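Long-range contacts in pyruvate kinase (Cryptosporidium parvum, PDB 4DRS), which probably catalyses the last step of glycolysis, transferring the phosphoryl group of phosphoenolpyruvate to ADP to give pyruvate and ATP: residues 115-120 / 147-152; 134-139 / 183-188; 168-173 / 198-203; 172-177 / 188-193. All blocks are in the same frame, centred on the assembly; numbering follows the deposited sequence.

Contact 1 (115-120 / 147-152); sequences IRTGML and ECISCS
Arg116 and Ser152 clamp two roughly antiparallel segments together at one edge of the small beta domain inserted after the third strand of the pyruvate kinase TIM barrel. This insert, the B domain of the family, acts in relatives as a mobile lid over the active site. Arg116 N gives a nearly straight bond (170°) to Ser152 OG at 2.9 Å. The return bond runs from Ser152 N to Arg116 O at 3.0 Å. The Ser152 hydroxyl reaches back because OG sits between the backbone N and the carbonyl carbon (chi1 58°). Further along, Gly118 N makes only a weak bond to Ser150 O. Arg116 is an ADP-binding residue, although no ADP is bound here; its own side chain leaves the contact, forming a salt bridge with Glu114 and a hydrogen bond to Arg198 O.

Ile149 supplies the apolar half. From CB, pointing toward 115-120, its two branches part. CG2 lies alongside the Leu120 side chain, 4.2 Å from CD2. CG1 carries the longer arm on to CD1, which meets Thr117 CG2 at 3.9 Å. OG1 of Thr117 is hydrogen-bonded to Lys199 N, while its methyl faces Ile149. At the other end of the contact, Ile115 and Cys151 add an apolar touch. Here the branch methyl CG2 of Ile115 rests 3.8 Å from Cys151 SG.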
loop_
_atom_site.group_PDB
_atom_site.type_symbol
_atom_site.label_atom_id
_atom_site.label_comp_id
_atom_site.label_asym_id
_atom_site.label_seq_id
_atom_site.Cartn_x
_atom_site.Cartn_y
_atom_site.Cartn_z
ATOM N N ILE A 115 -0.740 -1.286 50.966
ATOM C CA ILE A 115 -1.103 -1.765 52.295
ATOM C C ILE A 115 -0.386 -3.087 52.546
ATOM O O ILE A 115 -0.482 -4.019 51.741
ATOM C CB ILE A 115 -2.631 -1.970 52.441
ATOM C CG1 ILE A 115 -3.395 -0.712 52.011
ATOM C CG2 ILE A 115 -2.984 -2.347 53.876
ATOM C CD1 ILE A 115 -4.837 -0.968 51.620
ATOM N N ARG A 116 0.338 -3.163 53.657
ATOM C CA ARG A 116 1.038 -4.393 54.015
ATOM C C ARG A 116 0.665 -4.886 55.410
ATOM O O ARG A 116 0.208 -4.108 56.255
ATOM C CB ARG A 116 2.559 -4.225 53.873
ATOM C CG ARG A 116 3.034 -4.142 52.428
ATOM C CD ARG A 116 4.494 -4.545 52.280
ATOM N NE ARG A 116 4.961 -4.446 50.894
ATOM C CZ ARG A 116 4.817 -5.394 49.968
ATOM N NH1 ARG A 116 4.210 -6.538 50.256
ATOM N NH2 ARG A 116 5.282 -5.195 48.742
ATOM N N THR A 117 0.844 -6.186 55.632
ATOM C CA THR A 117 0.626 -6.787 56.949
ATOM C C THR A 117 1.866 -6.601 57.827
ATOM O O THR A 117 2.931 -6.225 57.334
ATOM C CB THR A 117 0.257 -8.284 56.850
ATOM O OG1 THR A 117 1.234 -8.976 56.063
ATOM C CG2 THR A 117 -1.110 -8.459 56.212
ATOM N N GLY A 118 1.716 -6.852 59.126
ATOM C CA GLY A 118 2.811 -6.681 60.078
ATOM C C GLY A 118 3.673 -7.917 60.248
ATOM O O GLY A 118 3.597 -8.856 59.451
ATOM N N MET A 119 4.497 -7.906 61.292
ATOM C CA MET A 119 5.370 -9.033 61.615
ATOM C C MET A 119 4.586 -10.128 62.332
ATOM O O MET A 119 3.670 -9.839 63.106
ATOM C CB MET A 119 6.550 -8.571 62.477
ATOM C CG MET A 119 7.431 -7.513 61.827
ATOM S SD MET A 119 8.386 -8.126 60.421
ATOM C CE MET A 119 9.740 -8.947 61.261
ATOM N N LEU A 120 4.952 -11.382 62.071
ATOM C CA LEU A 120 4.243 -12.531 62.636
ATOM C C LEU A 120 4.829 -13.012 63.971
ATOM O O LEU A 120 5.709 -12.362 64.542
ATOM C CB LEU A 120 4.157 -13.678 61.616
ATOM C CG LEU A 120 3.267 -13.476 60.379
ATOM C CD1 LEU A 120 3.433 -14.625 59.397
ATOM C CD2 LEU A 120 1.800 -13.303 60.748
ATOM N N GLU A 147 -4.439 -15.372 65.055
ATOM C CA GLU A 147 -5.755 -14.861 65.432
ATOM C C GLU A 147 -5.871 -13.350 65.225
ATOM O O GLU A 147 -6.938 -12.852 64.860
ATOM C CB GLU A 147 -6.064 -15.224 66.889
ATOM C CG GLU A 147 -5.948 -16.713 67.200
ATOM C CD GLU A 147 -5.646 -16.991 68.662
ATOM O OE1 GLU A 147 -6.485 -16.652 69.524
ATOM O OE2 GLU A 147 -4.571 -17.562 68.946
ATOM N N CYS A 148 -4.775 -12.629 65.458
ATOM C CA CYS A 148 -4.757 -11.174 65.315
ATOM C C CYS A 148 -3.482 -10.682 64.629
ATOM O O CYS A 148 -2.431 -10.564 65.265
ATOM C CB CYS A 148 -4.930 -10.501 66.682
ATOM S SG CYS A 148 -4.823 -8.695 66.657
ATOM N N ILE A 149 -3.584 -10.405 63.330
ATOM C CA ILE A 149 -2.465 -9.846 62.562
ATOM C C ILE A 149 -2.502 -8.315 62.535
ATOM O O ILE A 149 -3.475 -7.697 62.979
ATOM C CB ILE A 149 -2.390 -10.402 61.115
ATOM C CG1 ILE A 149 -3.670 -10.081 60.330
ATOM C CG2 ILE A 149 -2.098 -11.899 61.127
ATOM C CD1 ILE A 149 -3.504 -10.136 58.825
ATOM N N SER A 150 -1.440 -7.718 62.005
ATOM C CA SER A 150 -1.303 -6.268 61.972
ATOM C C SER A 150 -1.510 -5.704 60.566
ATOM O O SER A 150 -1.517 -6.447 59.582
ATOM C CB SER A 150 0.065 -5.862 62.516
ATOM O OG SER A 150 0.105 -4.473 62.777
ATOM N N CYS A 151 -1.671 -4.384 60.489
ATOM C CA CYS A 151 -1.947 -3.691 59.235
ATOM C C CYS A 151 -1.306 -2.302 59.240
ATOM O O CYS A 151 -1.342 -1.596 60.252
ATOM C CB CYS A 151 -3.460 -3.582 59.029
ATOM S SG CYS A 151 -4.002 -2.782 57.502
ATOM N N SER A 152 -0.726 -1.917 58.106
ATOM C CA SER A 152 -0.046 -0.627 57.978
ATOM C C SER A 152 -1.009 0.536 57.741
ATOM O O SER A 152 -0.661 1.694 57.970
ATOM C CB SER A 152 0.982 -0.685 56.849
ATOM O OG SER A 152 0.361 -1.030 55.625
#

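Contact 2 (134-139 / 183-188); sequences LKITTD and DFIVCK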
loop_
_atom_site.group_PDB
_atom_site.type_symbol
_atom_site.label_atom_id
_atom_site.label_comp_id
_atom_site.label_asym_id
_atom_site.label_seq_id
_atom_site.Cartn_x
_atom_site.Cartn_y
_atom_site.Cartn_z
ATOM N N LEU A 134 -10.584 -14.053 61.974
ATOM C CA LEU A 134 -9.292 -13.378 62.064
ATOM C C LEU A 134 -9.451 -11.886 62.339
ATOM O O LEU A 134 -10.192 -11.192 61.642
ATOM C CB LEU A 134 -8.476 -13.591 60.783
ATOM C CG LEU A 134 -7.149 -12.832 60.654
ATOM C CD1 LEU A 134 -6.039 -13.491 61.465
ATOM C CD2 LEU A 134 -6.747 -12.703 59.194
ATOM N N LYS A 135 -8.743 -11.410 63.359
ATOM C CA LYS A 135 -8.716 -9.994 63.710
ATOM C C LYS A 135 -7.549 -9.304 63.003
ATOM O O LYS A 135 -6.494 -9.910 62.799
ATOM C CB LYS A 135 -8.592 -9.836 65.228
ATOM C CG LYS A 135 -8.741 -8.413 65.746
ATOM C CD LYS A 135 -8.537 -8.361 67.252
ATOM C CE LYS A 135 -8.561 -6.931 67.767
ATOM N NZ LYS A 135 -8.357 -6.874 69.241
ATOM N N ILE A 136 -7.752 -8.046 62.616
ATOM C CA ILE A 136 -6.707 -7.245 61.981
ATOM C C ILE A 136 -6.644 -5.866 62.640
ATOM O O ILE A 136 -7.526 -5.032 62.433
ATOM C CB ILE A 136 -6.926 -7.103 60.452
ATOM C CG1 ILE A 136 -7.061 -8.479 59.784
ATOM C CG2 ILE A 136 -5.779 -6.326 59.815
ATOM C CD1 ILE A 136 -7.603 -8.443 58.370
ATOM N N THR A 137 -5.605 -5.643 63.442
ATOM C CA THR A 137 -5.410 -4.364 64.130
ATOM C C THR A 137 -4.626 -3.376 63.263
ATOM O O THR A 137 -3.919 -3.783 62.338
ATOM C CB THR A 137 -4.719 -4.550 65.505
ATOM O OG1 THR A 137 -4.538 -3.275 66.137
ATOM C CG2 THR A 137 -3.365 -5.244 65.358
ATOM N N THR A 138 -4.768 -2.085 63.559
ATOM C CA THR A 138 -4.027 -1.031 62.859
ATOM C C THR A 138 -2.777 -0.616 63.642
ATOM O O THR A 138 -1.998 0.231 63.193
ATOM C CB THR A 138 -4.905 0.208 62.570
ATOM O OG1 THR A 138 -5.403 0.749 63.799
ATOM C CG2 THR A 138 -6.071 -0.158 61.664
ATOM N N ASP A 139 -2.599 -1.219 64.817
ATOM C CA ASP A 139 -1.382 -1.061 65.604
ATOM C C ASP A 139 -0.266 -1.806 64.875
ATOM O O ASP A 139 -0.064 -3.005 65.090
ATOM C CB ASP A 139 -1.594 -1.611 67.022
ATOM C CG ASP A 139 -0.443 -1.284 67.966
ATOM O OD1 ASP A 139 0.660 -1.848 67.796
ATOM O OD2 ASP A 139 -0.650 -0.477 68.897
ATOM N N ASP A 183 -9.783 0.881 66.043
ATOM C CA ASP A 183 -8.473 0.653 65.437
ATOM C C ASP A 183 -8.259 -0.793 64.967
ATOM O O ASP A 183 -7.135 -1.304 64.997
ATOM C CB ASP A 183 -7.352 1.102 66.391
ATOM C CG ASP A 183 -7.441 0.453 67.771
ATOM O OD1 ASP A 183 -7.726 -0.762 67.869
ATOM O OD2 ASP A 183 -7.203 1.169 68.767
ATOM N N PHE A 184 -9.339 -1.441 64.530
ATOM C CA PHE A 184 -9.287 -2.842 64.099
ATOM C C PHE A 184 -10.526 -3.269 63.314
ATOM O O PHE A 184 -11.549 -2.584 63.323
ATOM C CB PHE A 184 -9.118 -3.766 65.311
ATOM C CG PHE A 184 -10.356 -3.891 66.156
ATOM C CD1 PHE A 184 -10.655 -2.936 67.125
ATOM C CD2 PHE A 184 -11.228 -4.963 65.980
ATOM C CE1 PHE A 184 -11.798 -3.050 67.904
ATOM C CE2 PHE A 184 -12.373 -5.081 66.754
ATOM C CZ PHE A 184 -12.659 -4.124 67.717
ATOM N N ILE A 185 -10.414 -4.412 62.639
ATOM C CA ILE A 185 -11.561 -5.100 62.042
ATOM C C ILE A 185 -11.477 -6.594 62.339
ATOM O O ILE A 185 -10.387 -7.138 62.521
ATOM C CB ILE A 185 -11.680 -4.884 60.509
ATOM C CG1 ILE A 185 -10.424 -5.379 59.775
ATOM C CG2 ILE A 185 -11.996 -3.426 60.186
ATOM C CD1 ILE A 185 -10.591 -5.500 58.275
ATOM N N VAL A 186 -12.633 -7.246 62.404
ATOM C CA VAL A 186 -12.696 -8.695 62.564
ATOM C C VAL A 186 -13.283 -9.288 61.287
ATOM O O VAL A 186 -14.366 -8.894 60.848
ATOM C CB VAL A 186 -13.533 -9.114 63.797
ATOM C CG1 VAL A 186 -13.494 -10.624 63.989
ATOM C CG2 VAL A 186 -13.032 -8.412 65.052
ATOM N N CYS A 187 -12.551 -10.223 60.691
ATOM C CA CYS A 187 -12.959 -10.846 59.440
ATOM C C CYS A 187 -13.221 -12.338 59.611
ATOM O O CYS A 187 -12.845 -12.931 60.625
ATOM C CB CYS A 187 -11.893 -10.627 58.368
ATOM S SG CYS A 187 -11.582 -8.895 57.968
ATOM N N LYS A 188 -13.872 -12.929 58.613
ATOM C CA LYS A 188 -14.117 -14.365 58.588
ATOM C C LYS A 188 -13.341 -14.982 57.430
ATOM O O LYS A 188 -13.618 -14.691 56.262
ATOM C CB LYS A 188 -15.615 -14.651 58.448
ATOM C CG LYS A 188 -16.001 -16.108 58.662
ATOM C CD LYS A 188 -17.484 -16.345 58.403
ATOM C CE LYS A 188 -17.810 -16.321 56.916
ATOM N NZ LYS A 188 -19.264 -16.533 56.670
#
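Strands 134-137 and 184-188 run antiparallel, 156° between their directions and 4.7 Å between axes, with Leu134/Cys187 and Ile136/Ile185 as hydrogen-bonded pairs. Both bonds of the Ile136/Ile185 pair are firm, and that from Ile136 N to Ile185 O is 2.8 Å. In the Leu134/Cys187 pair, Cys187 N donates to Leu134 O at 2.7 Å (171°), while the bond from Leu134 N to Cys187 O is weak.

On one face of the sheet, Lys135 stretches out fully from CG onward and crosses the Phe184 ring. Its CE is 3.8 Å from Phe184 CD2, and its NZ stands over the ring face, 4.8 Å from the centroid and 15° off the normal. This is a cation-pi contact. Val186 CG2 lies at the edge of the same ring, in its plane. These two strands are sheet neighbours in the B domain, a beta insert of the pyruvate kinase barrel, and strand 148-150 flanks 134-137 on its other side.

The second face is apolar and buried. Ile136 and Ile185 lie side by side, with Ile136 CB 4.0 Å from Ile185 CG1. The far tip of Ile136, CD1, also reaches Cys187 SG.

Where the strands end, Asp183 O takes two bonds from one residue. Thr138 N and Thr138 OG1 both approach it at 2.9 Å, from the same face of the carbonyl plane. Thr137 OG1 accepts from Asp139 N, forming an ST turn.

Contact 3 (168-173 / 198-203); sequences IADGSL and RKNMNL
Ala169 N donates to Asn200 O at 2.7 Å, a nearly straight bond (168°) that arrives from above the carbonyl plane. The same oxygen is approached by Ile168 CA at 3.3 Å in a CA-H...O contact. Beside it, Ile168 and Met201 form an antiparallel non-hydrogen-bonded pair. Their side chains point the same way and lie alongside each other, with Ile168 CG1 3.7 Å from Met201 CG. The other branch of Ile168, CG2, is 3.4 Å from Asn200 O and also lies near Lys199 CB. The Lys199 chain is bent at chi2 (-63°), and its CD lies 3.8 Å from Ala169 CB.

Asp170 turns its carboxylate to the Asn200 amide. The planes are 32° apart, and OD2 comes near ND2, but the angle is too poor for a hydrogen bond.

The turn that presents these residues leaves strand 165-168, which lies between 173-180 and the outermost strand 201-202 of the B domain sheet, and returns as strand 173-180. It closes on a classic beta bulge, in which Ser172 and Leu173 both face Ile168. Ile168 O accepts from Ser172 N and from Leu173 N. Ser172 OG donates a hydrogen bond of 2.8 Å to Ala169 O within the turn.

Further out, Lys199 is held by a backbone bond with Thr117. The Asn200 side chain rests against Arg116 of the ADP site, so this edge adjoins the nucleotide-binding region.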
loop_
_atom_site.group_PDB
_atom_site.type_symbol
_atom_site.label_atom_id
_atom_site.label_comp_id
_atom_site.label_asym_id
_atom_site.label_seq_id
_atom_site.Cartn_x
_atom_site.Cartn_y
_atom_site.Cartn_z
ATOM N N ILE A 168 -5.534 -10.658 51.039
ATOM C CA ILE A 168 -4.152 -10.614 51.508
ATOM C C ILE A 168 -3.254 -11.472 50.614
ATOM O O ILE A 168 -3.658 -12.553 50.176
ATOM C CB ILE A 168 -4.042 -11.022 52.998
ATOM C CG1 ILE A 168 -4.906 -10.089 53.857
ATOM C CG2 ILE A 168 -2.592 -10.991 53.468
ATOM C CD1 ILE A 168 -5.051 -10.493 55.309
ATOM N N ALA A 169 -2.048 -10.966 50.346
ATOM C CA ALA A 169 -1.046 -11.615 49.486
ATOM C C ALA A 169 -1.531 -11.838 48.047
ATOM O O ALA A 169 -1.274 -12.886 47.447
ATOM C CB ALA A 169 -0.540 -12.912 50.112
ATOM N N ASP A 170 -2.224 -10.832 47.509
ATOM C CA ASP A 170 -2.782 -10.851 46.149
ATOM C C ASP A 170 -3.663 -12.074 45.874
ATOM O O ASP A 170 -3.369 -12.883 44.988
ATOM C CB ASP A 170 -1.677 -10.713 45.090
ATOM C CG ASP A 170 -1.036 -9.336 45.088
ATOM O OD1 ASP A 170 -1.759 -8.331 44.906
ATOM O OD2 ASP A 170 0.202 -9.262 45.253
ATOM N N GLY A 171 -4.743 -12.196 46.641
ATOM C CA GLY A 171 -5.700 -13.286 46.474
ATOM C C GLY A 171 -5.219 -14.609 47.040
ATOM O O GLY A 171 -5.274 -15.637 46.361
ATOM N N SER A 172 -4.743 -14.577 48.281
ATOM C CA SER A 172 -4.353 -15.790 48.993
ATOM C C SER A 172 -5.270 -15.984 50.192
ATOM O O SER A 172 -5.942 -17.007 50.307
ATOM C CB SER A 172 -2.889 -15.719 49.433
ATOM O OG SER A 172 -2.039 -15.442 48.334
ATOM N N LEU A 173 -5.303 -14.987 51.073
ATOM C CA LEU A 173 -6.209 -14.991 52.210
ATOM C C LEU A 173 -7.412 -14.093 51.923
ATOM O O LEU A 173 -7.323 -12.863 52.009
ATOM C CB LEU A 173 -5.478 -14.556 53.485
ATOM C CG LEU A 173 -6.249 -14.509 54.808
ATOM C CD1 LEU A 173 -6.804 -15.875 55.185
ATOM C CD2 LEU A 173 -5.349 -13.973 55.906
ATOM N N ARG A 198 4.748 -9.163 55.968
ATOM C CA ARG A 198 4.820 -8.045 55.016
ATOM C C ARG A 198 4.057 -8.307 53.717
ATOM O O ARG A 198 4.448 -7.822 52.652
ATOM C CB ARG A 198 6.277 -7.718 54.673
ATOM C CG ARG A 198 7.092 -7.050 55.767
ATOM C CD ARG A 198 8.504 -6.830 55.246
ATOM N NE ARG A 198 9.375 -6.150 56.203
ATOM C CZ ARG A 198 9.519 -4.827 56.287
ATOM N NH1 ARG A 198 8.841 -4.016 55.476
ATOM N NH2 ARG A 198 10.343 -4.312 57.191
ATOM N N LYS A 199 2.980 -9.082 53.801
ATOM C CA LYS A 199 2.229 -9.456 52.611
ATOM C C LYS A 199 1.312 -8.337 52.128
ATOM O O LYS A 199 0.875 -7.493 52.913
ATOM C CB LYS A 199 1.443 -10.751 52.843
ATOM C CG LYS A 199 2.299 -12.010 52.813
ATOM C CD LYS A 199 2.933 -12.226 51.445
ATOM C CE LYS A 199 3.808 -13.466 51.428
ATOM N NZ LYS A 199 4.498 -13.629 50.119
ATOM N N ASN A 200 1.042 -8.344 50.824
ATOM C CA ASN A 200 0.140 -7.388 50.182
ATOM C C ASN A 200 -1.271 -7.466 50.763
ATOM O O ASN A 200 -1.681 -8.509 51.276
ATOM C CB ASN A 200 0.085 -7.654 48.675
ATOM C CG ASN A 200 1.453 -7.943 48.081
ATOM O OD1 ASN A 200 2.268 -7.036 47.901
ATOM N ND2 ASN A 200 1.709 -9.210 47.768
ATOM N N MET A 201 -2.005 -6.360 50.689
ATOM C CA MET A 201 -3.403 -6.340 51.110
ATOM C C MET A 201 -4.237 -5.536 50.121
ATOM O O MET A 201 -3.783 -4.519 49.598
ATOM C CB MET A 201 -3.546 -5.777 52.526
ATOM C CG MET A 201 -4.657 -6.429 53.335
ATOM S SD MET A 201 -4.677 -5.973 55.083
ATOM C CE MET A 201 -5.897 -4.660 55.065
ATOM N N ASN A 202 -5.453 -6.006 49.860
ATOM C CA ASN A 202 -6.335 -5.381 48.880
ATOM C C ASN A 202 -7.751 -5.200 49.407
ATOM O O ASN A 202 -8.264 -6.052 50.138
ATOM C CB ASN A 202 -6.378 -6.212 47.600
ATOM C CG ASN A 202 -5.010 -6.395 46.971
ATOM O OD1 ASN A 202 -4.439 -5.457 46.413
ATOM N ND2 ASN A 202 -4.480 -7.615 47.052
ATOM N N LEU A 203 -8.375 -4.090 49.019
ATOM C CA LEU A 203 -9.752 -3.793 49.403
ATOM C C LEU A 203 -10.619 -3.546 48.161
ATOM O O LEU A 203 -10.829 -2.393 47.768
ATOM C CB LEU A 203 -9.805 -2.590 50.356
ATOM C CG LEU A 203 -8.907 -2.577 51.599
ATOM C CD1 LEU A 203 -9.015 -1.236 52.306
ATOM C CD2 LEU A 203 -9.234 -3.716 52.554
#

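Contact 4 (172-177 / 188-193); sequences SLSTQV and KVLNSV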
loop_
_atom_site.group_PDB
_atom_site.type_symbol
_atom_site.label_atom_id
_atom_site.label_comp_id
_atom_site.label_asym_id
_atom_site.label_seq_id
_atom_site.Cartn_x
_atom_site.Cartn_y
_atom_site.Cartn_z
ATOM N N SER A 172 -4.743 -14.577 48.281
ATOM C CA SER A 172 -4.353 -15.790 48.993
ATOM C C SER A 172 -5.270 -15.984 50.192
ATOM O O SER A 172 -5.942 -17.007 50.307
ATOM C CB SER A 172 -2.889 -15.719 49.433
ATOM O OG SER A 172 -2.039 -15.442 48.334
ATOM N N LEU A 173 -5.303 -14.987 51.073
ATOM C CA LEU A 173 -6.209 -14.991 52.210
ATOM C C LEU A 173 -7.412 -14.093 51.923
ATOM O O LEU A 173 -7.323 -12.863 52.009
ATOM C CB LEU A 173 -5.478 -14.556 53.485
ATOM C CG LEU A 173 -6.249 -14.509 54.808
ATOM C CD1 LEU A 173 -6.804 -15.875 55.185
ATOM C CD2 LEU A 173 -5.349 -13.973 55.906
ATOM N N SER A 174 -8.525 -14.727 51.559
ATOM C CA SER A 174 -9.774 -14.025 51.289
ATOM C C SER A 174 -10.640 -14.033 52.542
ATOM O O SER A 174 -10.920 -15.092 53.108
ATOM C CB SER A 174 -10.513 -14.677 50.118
ATOM O OG SER A 174 -11.668 -13.936 49.766
ATOM N N THR A 175 -11.044 -12.843 52.977
ATOM C CA THR A 175 -11.828 -12.688 54.201
ATOM C C THR A 175 -13.065 -11.820 53.973
ATOM O O THR A 175 -13.273 -11.290 52.879
ATOM C CB THR A 175 -10.984 -12.086 55.345
ATOM O OG1 THR A 175 -10.420 -10.838 54.923
ATOM C CG2 THR A 175 -9.865 -13.036 55.766
ATOM N N GLN A 176 -13.884 -11.685 55.013
ATOM C CA GLN A 176 -15.087 -10.865 54.955
ATOM C C GLN A 176 -15.344 -10.232 56.319
ATOM O O GLN A 176 -15.375 -10.927 57.337
ATOM C CB GLN A 176 -16.285 -11.710 54.518
ATOM C CG GLN A 176 -17.526 -10.909 54.158
ATOM C CD GLN A 176 -18.701 -11.792 53.787
ATOM O OE1 GLN A 176 -19.038 -12.738 54.503
ATOM N NE2 GLN A 176 -19.340 -11.483 52.664
ATOM N N VAL A 177 -15.528 -8.914 56.323
ATOM C CA VAL A 177 -15.677 -8.146 57.561
ATOM C C VAL A 177 -16.903 -8.583 58.361
ATOM O O VAL A 177 -18.001 -8.713 57.813
ATOM C CB VAL A 177 -15.744 -6.626 57.280
ATOM C CG1 VAL A 177 -15.777 -5.834 58.580
ATOM C CG2 VAL A 177 -14.564 -6.182 56.426
ATOM N N LYS A 188 -13.872 -12.929 58.613
ATOM C CA LYS A 188 -14.117 -14.365 58.588
ATOM C C LYS A 188 -13.341 -14.982 57.430
ATOM O O LYS A 188 -13.618 -14.691 56.262
ATOM C CB LYS A 188 -15.615 -14.651 58.448
ATOM C CG LYS A 188 -16.001 -16.108 58.662
ATOM C CD LYS A 188 -17.484 -16.345 58.403
ATOM C CE LYS A 188 -17.810 -16.321 56.916
ATOM N NZ LYS A 188 -19.264 -16.533 56.670
ATOM N N VAL A 189 -12.362 -15.822 57.770
ATOM C CA VAL A 189 -11.527 -16.505 56.778
ATOM C C VAL A 189 -12.398 -17.375 55.873
ATOM O O VAL A 189 -13.080 -18.289 56.343
ATOM C CB VAL A 189 -10.413 -17.345 57.447
ATOM C CG1 VAL A 189 -9.606 -18.107 56.404
ATOM C CG2 VAL A 189 -9.495 -16.453 58.271
ATOM N N LEU A 190 -12.378 -17.068 54.579
ATOM C CA LEU A 190 -13.244 -17.735 53.606
ATOM C C LEU A 190 -12.596 -18.973 52.992
ATOM O O LEU A 190 -13.271 -19.976 52.757
ATOM C CB LEU A 190 -13.680 -16.760 52.504
ATOM C CG LEU A 190 -14.400 -15.468 52.914
ATOM C CD1 LEU A 190 -14.409 -14.463 51.773
ATOM C CD2 LEU A 190 -15.814 -15.733 53.416
ATOM N N ASN A 191 -11.293 -18.893 52.722
ATOM C CA ASN A 191 -10.554 -20.002 52.114
ATOM C C ASN A 191 -9.210 -20.263 52.796
ATOM O O ASN A 191 -8.427 -19.334 53.020
ATOM C CB ASN A 191 -10.367 -19.773 50.610
ATOM C CG ASN A 191 -11.687 -19.732 49.853
ATOM O OD1 ASN A 191 -12.463 -18.782 49.977
ATOM N ND2 ASN A 191 -11.941 -20.763 49.056
ATOM N N SER A 192 -8.957 -21.533 53.114
ATOM C CA SER A 192 -7.771 -21.951 53.869
ATOM C C SER A 192 -6.495 -21.925 53.025
ATOM O O SER A 192 -6.329 -22.747 52.119
ATOM C CB SER A 192 -7.977 -23.356 54.445
ATOM O OG SER A 192 -9.264 -23.497 55.018
ATOM N N VAL A 193 -5.601 -20.983 53.333
ATOM C CA VAL A 193 -4.327 -20.817 52.608
ATOM C C VAL A 193 -3.190 -20.436 53.575
ATOM O O VAL A 193 -3.432 -20.146 54.750
ATOM C CB VAL A 193 -4.445 -19.775 51.456
ATOM C CG1 VAL A 193 -3.153 -19.676 50.657
ATOM C CG2 VAL A 193 -5.586 -20.123 50.508
#
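The flat groups here are backbone peptides: Leu190 N meets Ser174 O, coming to the end of the carbonyl at 2.9 Å with a C=O...N angle of 161°. The Leu190 side chain closes in on the same oxygen, its CB 3.3 Å away. The peptide carbonyl of Gln176 is the second flat group. Lys188 N reaches Gln176 O at 2.8 Å, but the donor is tilted 29° from the carbonyl plane. The reverse bond, from Gln176 N to Lys188 O, is weak. Between these two bonding sites, Thr175 CA makes a CA-H...O contact with Lys188 O.

Beyond its CB, Leu190 splits its two methyls. Its CG stands anti to the carbonyl carbon (chi1 -57°), which swings the branches toward the other segment. CD1 approaches Ser174 OG at 3.4 Å and also lies near Thr175 O. CD2 goes the other way, toward Gln176 CB.

Strands 173-180 and 184-188 form a beta hairpin of the B domain, and this contact lies at its open end. Here segment 188-193 leaves the regular strand for the loop that leads to strand 194-195.

Two more apolar touches are made on the buried side. Leu173 CD1 meets Val189 CG1 at 3.8 Å, the two side chains crossing at about a right angle. Leu134, on strand 133-137, packs against both. Thr175 turns its methyl CG2 to Val189 CA, while its hydroxyl OG1 bonds to Val166 O. Farther along the loop, Val193 brings its CG2 methyl to 3.1 Å from Ser172 O.

All four contacts involve one mixed beta sheet and its adjoining loops, inserted between strands 105-109 and 232-235 of the TIM barrel. Their centres are 9 to 14 Å apart. Strand 133-137 joins contacts 1 and 2, being a sheet neighbour of 148-150 and of 184-188. Contacts 2 and 4 share Lys188. Contacts 3 and 4 share Ser172 and Leu173. Contact 1 closes before contacts 3 and 4 open, whereas contact 2 alternates along the chain with contacts 1, 3 and 4. Contacts 1 and 3 also touch directly, near the ADP site, while contacts 2 and 4 build the part farther from the chain's centre. Together they join strands and loops of the B domain, which in relatives closes over the active site.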